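PDB 3QVO: NmrA family protein from Shigella flexneri 2a, which is of unknown function but, as a Rossmann-fold member of the NmrA family, probably binds NAD(P). Local coordinates for residues 33-38 with 198-203; 193-198 with 219-224. All coordinates share one frame; numbering follows the deposited sequence.

Contact 1 and contact 2 lie next to each other in one Rossmann-type fold, their centres about 11 Å apart, and helix 197-209 serves both. Contact 1 sets this helix against helix 34-43; contact 2 ties the short strand just before it, 194-196, to the end of strand 217-222. K198 lies in both segment pairs but touches across only in contact 1. The two contacts meet in an apolar seam: V200 CG2 lies 3.8 Å from V195 CG1, and L203 CD2 lies 3.9 Å from I221 CD1. On the helix 34-43 side, I35 CG1 packs 3.8 Å from R197 CG. The bound 5-mercapto-2-nitro-benzoic acid has its pocket at K83, Q87 and C115, none of which belongs to either contact.

Contact 1: residues 33-38 with 198-203; sequences GQIARH and KSVAAL
I35 and H38 on helix 34-43 face V200 and A201 on helix 197-209, the local axes crossing at 56° and approaching to 8.5 Å. This is helix-helix packing within a Rossmann fold: helix 34-43 follows the glycine-rich turn after the first strand, the turn that in such folds usually faces the dinucleotide. The CA atoms of I35 and A201 are only 5.9 Å apart, as the small alanine permits. The methyl CB of A201 touches H38 CB at 3.4 Å and comes within 4.0 Å of the I35 carbonyl O. I35 supplies the apolar branches: its CD1 reaches V200 CG1 at 4.3 Å, while its CG2 turns to A201. Y93, N95 and L173 of the beta-sheet also pack on I35, so a branched apolar side chain suits this buried site. H38 sits nearer the surface, with its CG beside the backbone N (chi1 -64°) and the backbone N of K198 over one face of its ring. The lysine side chain crosses the histidine at about a right angle, bends at chi3 (-85°) and carries its ammonium group to a salt bridge with D177. K198 CE, the methylene next to the ammonium N, lies 3.4 Å from H38 CE1.

Contact 2: residues 193-198 with 219-224; sequences TIVSRK and IGINQP
V195 and Q223 bring together two strands that run nearly at right angles, 81° between the local directions of 194-196 and 219-222, with 6.1 Å between their axes. One direct hydrogen bond joins the segments: the backbone N of Q223 donates to I194 O at 2.8 Å, almost straight (174°) and in the carbonyl plane. Q223 CB packs 3.3 Å from that same I194 O. A water forms the second polar link. It accepts from the backbone N of S196 and donates to Q223 OE1 at 2.7 Å. Glutamine is long enough for this, since CG stands opposite the backbone N (chi1 -177°) and the extended chain carries its amide toward S196.

The one apolar side-chain contact is V195 CG2 with I221 CG2 at 4.1 Å, while V195 CG1 lies against the I221 carbonyl O at 3.6 Å; a branched valine thus covers both the isoleucine side chain and its backbone. L183 packs on I221 from strand 182-184.

Two further side chains make polar bonds around the crossing. N222 ND2 donates to Q223 O at 2.6 Å, tilted well above that carbonyl's plane, and also bonds E182. S196, small and polar as suits an N-cap, caps helix 197-209 with its OG at the backbone N of S199; the same OG also hydrogen-bonds S199 OG and I178 O.

V195 pairs with W172 and T174 of strand 164-174. This is the edge of the Rossmann-type sheet formed by the chain's last strands, where 194-196 and 217-222 both run parallel to 164-174 and the first leads directly into a capped helix.

Contact 1: residues 33-38 with 198-203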
loop_
_atom_site.group_PDB
_atom_site.type_symbol
_atom_site.label_atom_id
_atom_site.label_comp_id
_atom_site.label_asym_id
_atom_site.label_seq_id
_atom_site.Cartn_x
_atom_site.Cartn_y
_atom_site.Cartn_z
ATOM N N GLY A 33 9.579 -2.930 -2.294
ATOM C CA GLY A 33 8.645 -4.049 -2.397
ATOM C C GLY A 33 8.189 -4.331 -3.817
ATOM O O GLY A 33 8.193 -3.452 -4.685
ATOM N N GLN A 34 7.744 -5.561 -4.039
ATOM C CA GLN A 34 7.431 -6.035 -5.372
ATOM C C GLN A 34 6.152 -5.439 -5.958
ATOM O O GLN A 34 6.073 -5.255 -7.173
ATOM C CB GLN A 34 7.345 -7.564 -5.393
ATOM C CG GLN A 34 8.517 -8.303 -4.714
ATOM C CD GLN A 34 8.404 -9.806 -4.834
ATOM O OE1 GLN A 34 8.045 -10.338 -5.887
ATOM N NE2 GLN A 34 8.712 -10.501 -3.753
ATOM N N ILE A 35 5.136 -5.177 -5.151
ATOM C CA ILE A 35 3.992 -4.410 -5.651
ATOM C C ILE A 35 4.412 -2.967 -5.898
ATOM O O ILE A 35 4.019 -2.345 -6.918
ATOM C CB ILE A 35 2.771 -4.431 -4.705
ATOM C CG1 ILE A 35 2.091 -5.816 -4.724
ATOM C CG2 ILE A 35 1.739 -3.403 -5.110
ATOM C CD1 ILE A 35 1.237 -6.082 -3.449
ATOM N N ALA A 36 5.229 -2.444 -5.001
ATOM C CA ALA A 36 5.704 -1.084 -5.119
ATOM C C ALA A 36 6.378 -0.817 -6.495
ATOM O O ALA A 36 6.183 0.253 -7.074
ATOM C CB ALA A 36 6.646 -0.731 -3.960
ATOM N N ARG A 37 7.131 -1.794 -7.013
ATOM C CA ARG A 37 7.927 -1.627 -8.227
ATOM C C ARG A 37 7.083 -1.367 -9.458
ATOM O O ARG A 37 7.491 -0.620 -10.355
ATOM C CB ARG A 37 8.831 -2.841 -8.492
ATOM N N HIS A 38 5.904 -1.979 -9.487
ATOM C CA HIS A 38 4.963 -1.786 -10.567
ATOM C C HIS A 38 4.338 -0.394 -10.420
ATOM O O HIS A 38 4.139 0.296 -11.396
ATOM C CB HIS A 38 3.849 -2.841 -10.545
ATOM C CG HIS A 38 4.307 -4.251 -10.763
ATOM N ND1 HIS A 38 4.680 -4.734 -11.994
ATOM C CD2 HIS A 38 4.353 -5.311 -9.924
ATOM C CE1 HIS A 38 4.992 -6.014 -11.894
ATOM N NE2 HIS A 38 4.793 -6.392 -10.645
ATOM N N LYS A 198 0.468 -7.067 -10.300
ATOM C CA LYS A 198 0.213 -6.026 -11.288
ATOM C C LYS A 198 -1.214 -5.517 -11.142
ATOM O O LYS A 198 -1.458 -4.307 -11.269
ATOM C CB LYS A 198 0.482 -6.571 -12.684
ATOM C CG LYS A 198 0.758 -5.570 -13.754
ATOM C CD LYS A 198 1.493 -6.235 -14.961
ATOM C CE LYS A 198 3.045 -6.286 -14.716
ATOM N NZ LYS A 198 3.831 -6.975 -15.780
ATOM N N SER A 199 -2.137 -6.414 -10.801
ATOM C CA SER A 199 -3.512 -6.012 -10.580
ATOM C C SER A 199 -3.592 -5.036 -9.418
ATOM O O SER A 199 -4.232 -3.975 -9.508
ATOM C CB SER A 199 -4.403 -7.207 -10.278
ATOM O OG SER A 199 -4.493 -8.122 -11.388
ATOM N N VAL A 200 -2.927 -5.385 -8.329
ATOM C CA VAL A 200 -3.012 -4.573 -7.140
ATOM C C VAL A 200 -2.347 -3.227 -7.395
ATOM O O VAL A 200 -2.845 -2.199 -6.966
ATOM C CB VAL A 200 -2.405 -5.281 -5.934
ATOM C CG1 VAL A 200 -2.535 -4.400 -4.677
ATOM C CG2 VAL A 200 -3.095 -6.621 -5.724
ATOM N N ALA A 201 -1.247 -3.235 -8.132
ATOM C CA ALA A 201 -0.589 -1.977 -8.509
ATOM C C ALA A 201 -1.502 -1.105 -9.354
ATOM O O ALA A 201 -1.555 0.115 -9.170
ATOM C CB ALA A 201 0.722 -2.228 -9.239
ATOM N N ALA A 202 -2.228 -1.719 -10.275
ATOM C CA ALA A 202 -3.173 -0.980 -11.115
ATOM C C ALA A 202 -4.216 -0.276 -10.258
ATOM O O ALA A 202 -4.561 0.850 -10.518
ATOM C CB ALA A 202 -3.834 -1.904 -12.096
ATOM N N LEU A 203 -4.732 -0.938 -9.244
ATOM C CA LEU A 203 -5.704 -0.295 -8.357
ATOM C C LEU A 203 -5.055 0.889 -7.635
ATOM O O LEU A 203 -5.613 1.951 -7.585
ATOM C CB LEU A 203 -6.251 -1.285 -7.316
ATOM C CG LEU A 203 -7.368 -0.742 -6.391
ATOM C CD1 LEU A 203 -8.619 -0.113 -7.113
ATOM C CD2 LEU A 203 -7.826 -1.847 -5.446
#

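Contact 2: residues 193-198 with 219-224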
loop_
_atom_site.group_PDB
_atom_site.type_symbol
_atom_site.label_atom_id
_atom_site.label_comp_id
_atom_site.label_asym_id
_atom_site.label_seq_id
_atom_site.Cartn_x
_atom_site.Cartn_y
_atom_site.Cartn_z
ATOM N N THR A 193 -9.144 -16.763 -4.776
ATOM C CA THR A 193 -7.972 -17.289 -4.111
ATOM C C THR A 193 -6.682 -16.500 -4.324
ATOM O O THR A 193 -5.836 -16.497 -3.461
ATOM C CB THR A 193 -7.782 -18.718 -4.641
ATOM O OG1 THR A 193 -8.592 -19.606 -3.847
ATOM C CG2 THR A 193 -6.323 -19.155 -4.637
ATOM N N ILE A 194 -6.525 -15.893 -5.508
ATOM C CA ILE A 194 -5.263 -15.280 -5.932
ATOM C C ILE A 194 -5.494 -13.922 -6.604
ATOM O O ILE A 194 -6.611 -13.590 -7.007
ATOM C CB ILE A 194 -4.498 -16.175 -6.919
ATOM C CG1 ILE A 194 -5.232 -16.266 -8.280
ATOM C CG2 ILE A 194 -4.272 -17.609 -6.351
ATOM C CD1 ILE A 194 -4.727 -17.365 -9.213
ATOM N N VAL A 195 -4.428 -13.141 -6.725
ATOM C CA VAL A 195 -4.456 -11.924 -7.525
ATOM C C VAL A 195 -3.044 -11.536 -7.893
ATOM O O VAL A 195 -2.116 -11.740 -7.119
ATOM C CB VAL A 195 -5.182 -10.775 -6.801
ATOM C CG1 VAL A 195 -4.368 -10.242 -5.636
ATOM C CG2 VAL A 195 -5.525 -9.690 -7.770
ATOM N N SER A 196 -2.873 -11.035 -9.108
ATOM C CA SER A 196 -1.580 -10.581 -9.556
ATOM C C SER A 196 -1.184 -9.289 -8.837
ATOM O O SER A 196 -2.009 -8.423 -8.528
ATOM C CB SER A 196 -1.590 -10.350 -11.083
ATOM O OG SER A 196 -2.318 -9.172 -11.439
ATOM N N ARG A 197 0.094 -9.186 -8.546
ATOM C CA ARG A 197 0.664 -7.953 -8.043
ATOM C C ARG A 197 0.384 -6.799 -9.008
ATOM O O ARG A 197 0.094 -5.684 -8.596
ATOM C CB ARG A 197 2.165 -8.132 -7.896
ATOM C CG ARG A 197 2.559 -9.042 -6.763
ATOM C CD ARG A 197 4.023 -8.884 -6.384
ATOM N NE ARG A 197 4.361 -9.698 -5.225
ATOM C CZ ARG A 197 4.510 -11.019 -5.242
ATOM N NH1 ARG A 197 4.802 -11.669 -4.124
ATOM N NH2 ARG A 197 4.338 -11.703 -6.354
ATOM N N LYS A 198 0.468 -7.067 -10.300
ATOM C CA LYS A 198 0.213 -6.026 -11.288
ATOM C C LYS A 198 -1.214 -5.517 -11.142
ATOM O O LYS A 198 -1.458 -4.307 -11.269
ATOM C CB LYS A 198 0.482 -6.571 -12.684
ATOM C CG LYS A 198 0.758 -5.570 -13.754
ATOM C CD LYS A 198 1.493 -6.235 -14.961
ATOM C CE LYS A 198 3.045 -6.286 -14.716
ATOM N NZ LYS A 198 3.831 -6.975 -15.780
ATOM N N ILE A 219 -10.934 -3.119 1.476
ATOM C CA ILE A 219 -11.347 -3.819 0.263
ATOM C C ILE A 219 -10.483 -5.037 0.023
ATOM O O ILE A 219 -9.255 -4.935 0.001
ATOM C CB ILE A 219 -11.069 -2.909 -0.951
ATOM C CG1 ILE A 219 -11.744 -1.559 -0.835
ATOM C CG2 ILE A 219 -11.459 -3.570 -2.250
ATOM C CD1 ILE A 219 -11.117 -0.565 -1.789
ATOM N N GLY A 220 -11.117 -6.188 -0.194
ATOM C CA GLY A 220 -10.412 -7.360 -0.690
ATOM C C GLY A 220 -10.272 -7.280 -2.200
ATOM O O GLY A 220 -11.174 -6.779 -2.888
ATOM N N ILE A 221 -9.143 -7.773 -2.716
ATOM C CA ILE A 221 -8.864 -7.766 -4.146
ATOM C C ILE A 221 -8.529 -9.203 -4.589
ATOM O O ILE A 221 -7.565 -9.801 -4.120
ATOM C CB ILE A 221 -7.646 -6.852 -4.498
ATOM C CG1 ILE A 221 -7.671 -5.523 -3.734
ATOM C CG2 ILE A 221 -7.579 -6.551 -6.012
ATOM C CD1 ILE A 221 -6.246 -4.883 -3.599
ATOM N N ASN A 222 -9.330 -9.751 -5.493
ATOM C CA ASN A 222 -9.030 -11.062 -6.079
ATOM C C ASN A 222 -9.238 -11.123 -7.613
ATOM O O ASN A 222 -10.034 -10.384 -8.168
ATOM C CB ASN A 222 -9.889 -12.139 -5.408
ATOM C CG ASN A 222 -11.328 -12.081 -5.848
ATOM O OD1 ASN A 222 -12.120 -11.347 -5.265
ATOM N ND2 ASN A 222 -11.673 -12.841 -6.901
ATOM N N GLN A 223 -8.530 -12.038 -8.268
ATOM C CA GLN A 223 -8.733 -12.337 -9.671
ATOM C C GLN A 223 -10.073 -13.069 -9.794
ATOM O O GLN A 223 -10.386 -13.902 -8.946
ATOM C CB GLN A 223 -7.567 -13.207 -10.153
ATOM C CG GLN A 223 -7.538 -13.585 -11.621
ATOM C CD GLN A 223 -6.181 -14.205 -12.033
ATOM O OE1 GLN A 223 -5.087 -13.706 -11.658
ATOM N NE2 GLN A 223 -6.246 -15.292 -12.812
ATOM N N PRO A 224 -10.899 -12.723 -10.789
ATOM C CA PRO A 224 -12.163 -13.430 -10.924
ATOM C C PRO A 224 -11.967 -14.869 -11.350
ATOM O O PRO A 224 -11.008 -15.172 -12.061
ATOM C CB PRO A 224 -12.887 -12.666 -12.038
ATOM C CG PRO A 224 -12.260 -11.324 -12.075
ATOM C CD PRO A 224 -10.843 -11.523 -11.638
HETATM O O HOH W 1 -4.638 -11.051 -11.225
#